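Local coordinates for protein cadherin-related family member 2 (PDB 5CYX) that probably forms calcium-dependent complexes with CDHR5 on adjacent microvilli, and so controls how microvilli pack at the apical membrane of epithelial cells, at residues Tyr41-Pro46 and Ile76-Ser81; Phe110-Asn115 and Val123-Leu128; Tyr142-Val147 and Leu183-Cys188. One frame throughout, in Å; residues are numbered along the deposited sequence.

Interaction 1. Residues Tyr41-Pro46 and Ile76-Ser81; sequences YGISGP and ITISTS
Y41-S44 and I76-T80 lie side by side as antiparallel strands, strands C and F of the first cadherin repeat, a Greek-key beta-sandwich. Strand 40-44 is the outer member of a four-stranded sheet and 73-81 lies one place in, the axes of these short segments at 153°. Backbone bonds come in two pairs. At G42 and S79, G42 N reaches S79 O at 2.9 Å, and S79 N returns to G42 O at the same 2.9 Å. Two residues on, S44 N bonds T77 O at 2.8 Å, while T77 N meets S44 O at 3.1 Å. S79 O and T77 O each also accept a CA-H, from Y41 and I43 respectively. G42 O has further company: besides the amide of S79, a weak bond from S79 OG at 3.3 Å and the CA-H of I78. That hydroxyl is swung back between its own backbone N and carbonyl carbon (chi1 63°), leaving little room for a CB on G42 with the hydroxyl in this position.

Apolar contacts lie on the face carrying Y41, I43, I78 and T80. I43 and I78 lie alongside each other and point the same way, CG1 to CG1 at 4.0 Å, with L29 and V53 of neighbouring strands packed nearby. The Y41 ring comes obliquely against T80, its CD1 3.7 Å from the CG2 methyl. The hydroxyl of T80 turns elsewhere, to S6 of the second subunit, whose F7 packs on I78; this face is therefore met partly by another copy of the protein.

On the opposite face, that of S79, the S44 hydroxyl rests on the hydrocarbon part of T77, OG lying 3.6 Å from both CB and CG2.

Interaction 2. Residues Phe110-Asn115 and Val123-Leu128; sequences FSTSIN and VVFSVL
A single water ties T112, S113 and V124 together, spanning 110-115 and 123-128. It is 2.8 Å from T112 OG1, and it sits 3.2 Å from S113 O and an equal 3.2 Å from V124 O. The two carbonyls can take its protons, but more acceptors are in reach than it has protons, so not all can be served at once. T112 presents its hydroxyl to this water by setting OG1 opposite the backbone N (chi1 -170°), which leaves the CG2 methyl turned toward the carbonyl of V124 and the ring of F125.

The direct side-chain contacts are mainly apolar. F125 pushes its ring in between T112 and F110: CD1 lies 3.8 Å from T112 CB, and on its far side CE2 presses against F110 CB at 3.5 Å. The two phenylalanine rings meet obliquely, their planes inclined at 50°.

This is the flank of the cadherin beta-sandwich in the second repeat. Strand 109-115 borders one sheet, bonded to 206-213, while 123-126 borders the other, bonded to 165-168. They run at 168° to each other with their axes 7.9 Å apart, too far for backbone pairing, so side chains and the water link the two sheets.

Further along, V127 lays its CG1 methyl over one face of the F110 ring, 3.9 Å above the plane and offset toward the rim, a CH-pi contact; F105 packs against the same valine. At the opposite end I114 and V124 cross at about a right angle. There CD1 and CG2 of I114 both bear on V124 CG1 at 4.1 Å, and L118 and L168 add to the apolar cluster around the valine.

Interaction 3. Residues Tyr142-Val147 and Leu183-Cys188; sequences YFIEKV and LELKAC
The F143 ring has K186 O at its edge, near the ring plane, and C188 SG, disulfide-bonded to C202, obliquely alongside, 4.0 Å from F143 CE2. The end of the K186 chain stands off one face, NZ 5.9 Å from the F143 ring centroid, at most a weak cation-pi attraction. On the other side of the sheet, the Y142 ring meets A187 CB obliquely, and its hydroxyl bonds to A129 N.

K186 sets CG between its backbone N and carbonyl carbon (chi1 62°) and then runs extended, which carries it past E145, whose OE2 touches CE of that lysine at 3.5 Å; the charges come close without forming a salt bridge. Were K186 shortened to an alanine, the E145 carboxylate would probably lose this nearby positive charge and the aliphatic chain it lies against. These antiparallel strands, C and F of the second cadherin repeat, are interrupted by a classic beta bulge in which E145 and K146 both face E184. E184 O consequently takes two amides, E145 N at 2.7 Å and, weakly, K146 N at 3.3 Å. Beyond the bulge, E184 N donates to K146 O at 2.8 Å.

I144 and L185 lie side by side on the inner face, where I160 and I166 of the opposing sheet cover L185. Strand 140-148 is the outermost of its sheet; 180-189 is held on its other side by strand 206-213.

How the interactions relate
Interaction 1 belongs to the first cadherin repeat, which is required for binding CDHR5; interactions 2 and 3 follow along the chain in the second. Their centres lie about 57 and 51 Å from that of interaction 1, and calcium ions sit at the junction of the two repeats. Interactions 1 and 3 join equivalent strand pairs in sheets of the same order, so the repeats show one plan twice. Interactions 2 and 3 are about 14 Å apart, centre to centre, and touch where V127 meets L185. Strands 109-115, 140-148 and 180-189 share a sheet, which interaction 2 links to its partner sheet at the flank of the sandwich.

Interaction 1. Residues Tyr41-Pro46 and Ile76-Ser81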
loop_
_atom_site.group_PDB
_atom_site.type_symbol
_atom_site.label_atom_id
_atom_site.label_comp_id
_atom_site.label_asym_id
_atom_site.label_seq_id
_atom_site.Cartn_x
_atom_site.Cartn_y
_atom_site.Cartn_z
ATOM N N TYR A 41 61.119 11.628 -0.068
ATOM C CA TYR A 41 59.792 11.636 -0.696
ATOM C C TYR A 41 59.078 12.954 -0.475
ATOM O O TYR A 41 59.309 13.616 0.523
ATOM C CB TYR A 41 58.892 10.567 -0.070
ATOM C CG TYR A 41 59.495 9.214 -0.001
ATOM C CD1 TYR A 41 59.317 8.301 -1.044
ATOM C CD2 TYR A 41 60.229 8.815 1.116
ATOM C CE1 TYR A 41 59.864 7.029 -0.977
ATOM C CE2 TYR A 41 60.780 7.537 1.185
ATOM C CZ TYR A 41 60.594 6.659 0.131
ATOM O OH TYR A 41 61.131 5.397 0.172
ATOM N N GLY A 42 58.167 13.290 -1.383
ATOM C CA GLY A 42 57.290 14.453 -1.214
ATOM C C GLY A 42 55.952 14.258 -1.896
ATOM O O GLY A 42 55.782 13.342 -2.709
ATOM N N ILE A 43 54.996 15.099 -1.530
ATOM C CA ILE A 43 53.704 15.166 -2.201
ATOM C C ILE A 43 53.483 16.614 -2.619
ATOM O O ILE A 43 53.715 17.517 -1.830
ATOM C CB ILE A 43 52.572 14.573 -1.324
ATOM C CG1 ILE A 43 52.678 13.041 -1.406
ATOM C CG2 ILE A 43 51.182 14.972 -1.818
ATOM C CD1 ILE A 43 51.793 12.253 -0.458
ATOM N N SER A 44 53.088 16.815 -3.874
ATOM C CA SER A 44 52.900 18.163 -4.450
ATOM C C SER A 44 51.656 18.213 -5.343
ATOM O O SER A 44 50.996 17.180 -5.603
ATOM C CB SER A 44 54.132 18.582 -5.268
ATOM O OG SER A 44 54.287 17.716 -6.390
ATOM N N GLY A 45 51.343 19.426 -5.798
ATOM C CA GLY A 45 50.217 19.664 -6.707
ATOM C C GLY A 45 49.076 20.248 -5.918
ATOM O O GLY A 45 49.194 20.439 -4.704
ATOM N N PRO A 46 47.954 20.531 -6.591
ATOM C CA PRO A 46 46.878 21.303 -5.952
ATOM C C PRO A 46 46.231 20.621 -4.727
ATOM O O PRO A 46 45.753 21.314 -3.835
ATOM C CB PRO A 46 45.861 21.490 -7.084
ATOM C CG PRO A 46 46.134 20.360 -8.032
ATOM C CD PRO A 46 47.620 20.176 -7.980
ATOM N N ILE A 76 47.077 13.236 -6.793
ATOM C CA ILE A 76 48.242 13.807 -6.132
ATOM C C ILE A 76 49.478 13.528 -6.962
ATOM O O ILE A 76 49.496 12.617 -7.751
ATOM C CB ILE A 76 48.435 13.252 -4.700
ATOM C CG1 ILE A 76 48.397 11.721 -4.701
ATOM C CG2 ILE A 76 47.358 13.801 -3.804
ATOM C CD1 ILE A 76 48.761 11.074 -3.369
ATOM N N THR A 77 50.502 14.334 -6.774
ATOM C CA THR A 77 51.800 14.077 -7.363
ATOM C C THR A 77 52.748 13.656 -6.223
ATOM O O THR A 77 52.924 14.390 -5.232
ATOM C CB THR A 77 52.314 15.319 -8.148
ATOM O OG1 THR A 77 51.389 15.616 -9.211
ATOM C CG2 THR A 77 53.678 15.068 -8.756
ATOM N N ILE A 78 53.325 12.481 -6.375
ATOM C CA ILE A 78 54.340 11.977 -5.498
ATOM C C ILE A 78 55.701 12.122 -6.169
ATOM O O ILE A 78 55.846 11.864 -7.363
ATOM C CB ILE A 78 54.078 10.492 -5.163
ATOM C CG1 ILE A 78 52.779 10.373 -4.357
ATOM C CG2 ILE A 78 55.241 9.923 -4.347
ATOM C CD1 ILE A 78 52.147 9.008 -4.438
ATOM N N SER A 79 56.700 12.476 -5.373
ATOM C CA SER A 79 58.058 12.704 -5.850
ATOM C C SER A 79 59.062 11.948 -4.996
ATOM O O SER A 79 58.864 11.782 -3.787
ATOM C CB SER A 79 58.354 14.181 -5.787
ATOM O OG SER A 79 58.311 14.619 -4.431
ATOM N N THR A 80 60.116 11.457 -5.633
ATOM C CA THR A 80 61.275 10.875 -4.944
ATOM C C THR A 80 62.496 11.595 -5.468
ATOM O O THR A 80 62.556 11.925 -6.656
ATOM C CB THR A 80 61.513 9.395 -5.307
ATOM O OG1 THR A 80 61.384 9.266 -6.733
ATOM C CG2 THR A 80 60.583 8.429 -4.547
ATOM N N SER A 81 63.469 11.804 -4.595
ATOM C CA SER A 81 64.707 12.476 -4.946
ATOM C C SER A 81 65.894 11.734 -4.340
ATOM O O SER A 81 65.864 11.336 -3.180
ATOM C CB SER A 81 64.707 13.923 -4.447
ATOM O OG SER A 81 65.965 14.518 -4.705
#

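Interaction 2. Residues Phe110-Asn115 and Val123-Leu128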
loop_
_atom_site.group_PDB
_atom_site.type_symbol
_atom_site.label_atom_id
_atom_site.label_comp_id
_atom_site.label_asym_id
_atom_site.label_seq_id
_atom_site.Cartn_x
_atom_site.Cartn_y
_atom_site.Cartn_z
ATOM N N PHE A 110 4.222 18.921 10.868
ATOM C CA PHE A 110 3.329 19.000 9.731
ATOM C C PHE A 110 1.943 18.909 10.288
ATOM O O PHE A 110 1.753 18.317 11.356
ATOM C CB PHE A 110 3.556 17.782 8.815
ATOM C CG PHE A 110 4.946 17.689 8.310
ATOM C CD1 PHE A 110 5.367 18.499 7.220
ATOM C CD2 PHE A 110 5.877 16.905 8.961
ATOM C CE1 PHE A 110 6.680 18.420 6.761
ATOM C CE2 PHE A 110 7.183 16.822 8.503
ATOM C CZ PHE A 110 7.591 17.569 7.406
ATOM N N SER A 111 0.974 19.419 9.546
ATOM C CA SER A 111 -0.425 19.256 9.888
ATOM C C SER A 111 -1.285 19.077 8.627
ATOM O O SER A 111 -0.934 19.559 7.549
ATOM C CB SER A 111 -0.929 20.418 10.713
ATOM O OG SER A 111 -0.811 21.601 9.952
ATOM N N THR A 112 -2.409 18.384 8.758
ATOM C CA THR A 112 -3.323 18.244 7.658
ATOM C C THR A 112 -4.719 17.924 8.200
ATOM O O THR A 112 -4.876 17.528 9.381
ATOM C CB THR A 112 -2.812 17.093 6.710
ATOM O OG1 THR A 112 -3.559 17.087 5.511
ATOM C CG2 THR A 112 -2.977 15.739 7.362
ATOM N N SER A 113 -5.722 18.076 7.343
ATOM C CA SER A 113 -7.085 17.696 7.670
ATOM C C SER A 113 -7.580 16.591 6.737
ATOM O O SER A 113 -7.320 16.643 5.530
ATOM C CB SER A 113 -8.028 18.875 7.528
ATOM O OG SER A 113 -7.624 19.859 8.415
ATOM N N ILE A 114 -8.343 15.653 7.282
ATOM C CA ILE A 114 -9.004 14.656 6.450
ATOM C C ILE A 114 -10.444 14.434 6.864
ATOM O O ILE A 114 -10.792 14.549 8.054
ATOM C CB ILE A 114 -8.253 13.328 6.452
ATOM C CG1 ILE A 114 -8.236 12.720 7.861
ATOM C CG2 ILE A 114 -6.853 13.519 5.897
ATOM C CD1 ILE A 114 -7.313 11.549 8.007
ATOM N N ASN A 115 -11.273 14.144 5.869
ATOM C CA ASN A 115 -12.656 13.793 6.087
ATOM C C ASN A 115 -12.721 12.461 6.790
ATOM O O ASN A 115 -11.966 11.548 6.433
ATOM C CB ASN A 115 -13.393 13.608 4.751
ATOM C CG ASN A 115 -13.739 14.912 4.078
ATOM O OD1 ASN A 115 -14.035 14.925 2.901
ATOM N ND2 ASN A 115 -13.667 15.979 4.768
ATOM N N VAL A 123 -4.055 7.545 0.850
ATOM C CA VAL A 123 -2.964 8.337 1.415
ATOM C C VAL A 123 -3.493 9.547 2.212
ATOM O O VAL A 123 -4.222 10.389 1.703
ATOM C CB VAL A 123 -1.922 8.814 0.379
ATOM C CG1 VAL A 123 -0.950 9.823 0.985
ATOM C CG2 VAL A 123 -1.115 7.629 -0.132
ATOM N N VAL A 124 -3.018 9.649 3.445
ATOM C CA VAL A 124 -3.370 10.713 4.363
ATOM C C VAL A 124 -2.431 11.892 4.245
ATOM O O VAL A 124 -2.860 12.990 4.327
ATOM C CB VAL A 124 -3.337 10.230 5.839
ATOM C CG1 VAL A 124 -3.434 11.415 6.840
ATOM C CG2 VAL A 124 -4.466 9.281 6.050
ATOM N N PHE A 125 -1.148 11.613 4.141
ATOM C CA PHE A 125 -0.111 12.624 4.108
ATOM C C PHE A 125 1.176 11.941 3.729
ATOM O O PHE A 125 1.388 10.734 4.074
ATOM C CB PHE A 125 0.101 13.257 5.509
ATOM C CG PHE A 125 0.813 14.597 5.459
ATOM C CD1 PHE A 125 0.207 15.695 4.858
ATOM C CD2 PHE A 125 2.113 14.749 5.985
ATOM C CE1 PHE A 125 0.872 16.931 4.778
ATOM C CE2 PHE A 125 2.765 15.990 5.925
ATOM C CZ PHE A 125 2.153 17.069 5.289
ATOM N N SER A 126 2.062 12.703 3.109
ATOM C CA SER A 126 3.354 12.190 2.680
ATOM C C SER A 126 4.491 13.041 3.231
ATOM O O SER A 126 4.406 14.255 3.244
ATOM C CB SER A 126 3.387 12.108 1.152
ATOM O OG SER A 126 2.473 11.098 0.730
ATOM N N VAL A 127 5.508 12.386 3.785
ATOM C CA VAL A 127 6.740 13.068 4.158
ATOM C C VAL A 127 7.919 12.585 3.286
ATOM O O VAL A 127 7.874 11.507 2.674
ATOM C CB VAL A 127 7.034 12.894 5.658
ATOM C CG1 VAL A 127 5.974 13.634 6.477
ATOM C CG2 VAL A 127 7.072 11.413 6.065
ATOM N N LEU A 128 8.974 13.388 3.227
ATOM C CA LEU A 128 10.172 13.025 2.473
ATOM C C LEU A 128 11.407 13.318 3.301
ATOM O O LEU A 128 11.620 14.452 3.731
ATOM C CB LEU A 128 10.239 13.827 1.171
ATOM C CG LEU A 128 11.361 13.424 0.211
ATOM C CD1 LEU A 128 11.214 11.955 -0.233
ATOM C CD2 LEU A 128 11.393 14.384 -0.974
HETATM O O HOH W 1 -4.960 15.300 3.789
#

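Interaction 3. Residues Tyr142-Val147 and Leu183-Cys188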
loop_
_atom_site.group_PDB
_atom_site.type_symbol
_atom_site.label_atom_id
_atom_site.label_comp_id
_atom_site.label_asym_id
_atom_site.label_seq_id
_atom_site.Cartn_x
_atom_site.Cartn_y
_atom_site.Cartn_z
ATOM N N TYR A 142 10.975 4.572 6.439
ATOM C CA TYR A 142 10.142 5.323 7.367
ATOM C C TYR A 142 9.451 4.475 8.413
ATOM O O TYR A 142 9.071 3.350 8.144
ATOM C CB TYR A 142 9.060 6.065 6.595
ATOM C CG TYR A 142 9.655 7.003 5.584
ATOM C CD1 TYR A 142 9.981 6.557 4.298
ATOM C CD2 TYR A 142 9.889 8.346 5.903
ATOM C CE1 TYR A 142 10.550 7.432 3.375
ATOM C CE2 TYR A 142 10.452 9.207 4.998
ATOM C CZ TYR A 142 10.753 8.773 3.734
ATOM O OH TYR A 142 11.314 9.649 2.841
ATOM N N PHE A 143 9.202 5.079 9.570
ATOM C CA PHE A 143 8.583 4.381 10.706
ATOM C C PHE A 143 7.646 5.299 11.453
ATOM O O PHE A 143 7.957 6.486 11.635
ATOM C CB PHE A 143 9.631 3.893 11.714
ATOM C CG PHE A 143 10.657 3.061 11.113
ATOM C CD1 PHE A 143 10.480 1.661 11.019
ATOM C CD2 PHE A 143 11.791 3.640 10.580
ATOM C CE1 PHE A 143 11.460 0.885 10.417
ATOM C CE2 PHE A 143 12.757 2.872 9.953
ATOM C CZ PHE A 143 12.591 1.473 9.877
ATOM N N ILE A 144 6.505 4.743 11.861
ATOM C CA ILE A 144 5.600 5.395 12.766
ATOM C C ILE A 144 6.009 4.980 14.165
ATOM O O ILE A 144 5.871 3.814 14.508
ATOM C CB ILE A 144 4.123 5.026 12.512
ATOM C CG1 ILE A 144 3.671 5.623 11.172
ATOM C CG2 ILE A 144 3.228 5.561 13.641
ATOM C CD1 ILE A 144 2.347 5.065 10.697
ATOM N N GLU A 145 6.498 5.918 14.955
ATOM C CA GLU A 145 6.966 5.626 16.317
ATOM C C GLU A 145 5.836 5.593 17.337
ATOM O O GLU A 145 5.766 4.671 18.142
ATOM C CB GLU A 145 8.046 6.622 16.766
ATOM C CG GLU A 145 9.388 6.446 16.061
ATOM C CD GLU A 145 10.079 5.135 16.419
ATOM O OE1 GLU A 145 10.609 5.019 17.565
ATOM O OE2 GLU A 145 10.058 4.191 15.571
ATOM N N LYS A 146 4.980 6.602 17.308
ATOM C CA LYS A 146 3.887 6.715 18.263
ATOM C C LYS A 146 2.669 7.354 17.632
ATOM O O LYS A 146 2.797 8.179 16.714
ATOM C CB LYS A 146 4.340 7.560 19.486
ATOM C CG LYS A 146 3.423 7.390 20.693
ATOM C CD LYS A 146 4.051 7.757 22.046
ATOM C CE LYS A 146 5.277 6.896 22.397
ATOM N NZ LYS A 146 5.036 5.418 22.411
ATOM N N VAL A 147 1.497 6.975 18.115
ATOM C CA VAL A 147 0.241 7.630 17.788
ATOM C C VAL A 147 -0.399 8.121 19.107
ATOM O O VAL A 147 -0.426 7.398 20.075
ATOM C CB VAL A 147 -0.657 6.675 16.994
ATOM C CG1 VAL A 147 -1.980 7.295 16.582
ATOM C CG2 VAL A 147 0.072 6.220 15.753
ATOM N N LEU A 183 0.904 11.882 15.135
ATOM C CA LEU A 183 1.789 10.788 14.827
ATOM C C LEU A 183 3.194 11.305 14.997
ATOM O O LEU A 183 3.506 12.406 14.504
ATOM C CB LEU A 183 1.612 10.355 13.379
ATOM C CG LEU A 183 0.413 9.555 12.927
ATOM C CD1 LEU A 183 -0.896 10.269 13.124
ATOM C CD2 LEU A 183 0.607 9.249 11.450
ATOM N N GLU A 184 4.034 10.521 15.663
ATOM C CA GLU A 184 5.461 10.748 15.685
ATOM C C GLU A 184 6.141 9.775 14.708
ATOM O O GLU A 184 5.913 8.584 14.809
ATOM C CB GLU A 184 5.992 10.524 17.093
ATOM C CG GLU A 184 7.494 10.503 17.167
ATOM C CD GLU A 184 8.012 10.358 18.576
ATOM O OE1 GLU A 184 7.222 10.349 19.548
ATOM O OE2 GLU A 184 9.240 10.327 18.705
ATOM N N LEU A 185 7.008 10.281 13.821
ATOM C CA LEU A 185 7.742 9.419 12.849
ATOM C C LEU A 185 9.228 9.564 12.988
ATOM O O LEU A 185 9.729 10.534 13.589
ATOM C CB LEU A 185 7.422 9.784 11.394
ATOM C CG LEU A 185 6.050 10.307 11.071
ATOM C CD1 LEU A 185 6.001 10.667 9.577
ATOM C CD2 LEU A 185 5.003 9.265 11.374
ATOM N N LYS A 186 9.939 8.601 12.426
ATOM C CA LYS A 186 11.348 8.796 12.089
ATOM C C LYS A 186 11.703 8.154 10.747
ATOM O O LYS A 186 10.914 7.419 10.174
ATOM C CB LYS A 186 12.299 8.323 13.184
ATOM C CG LYS A 186 12.210 6.836 13.473
ATOM C CD LYS A 186 13.304 6.341 14.429
ATOM C CE LYS A 186 13.305 4.802 14.416
ATOM N NZ LYS A 186 14.108 4.155 15.500
ATOM N N ALA A 187 12.873 8.522 10.250
ATOM C CA ALA A 187 13.408 7.980 9.027
ATOM C C ALA A 187 14.793 7.476 9.362
ATOM O O ALA A 187 15.536 8.195 10.009
ATOM C CB ALA A 187 13.451 9.060 7.923
ATOM N N CYS A 188 15.106 6.240 8.969
ATOM C CA CYS A 188 16.461 5.715 9.068
ATOM C C CYS A 188 16.972 5.346 7.688
ATOM O O CYS A 188 16.193 5.171 6.748
ATOM C CB CYS A 188 16.528 4.489 9.988
ATOM S SG CYS A 188 15.790 4.794 11.616
#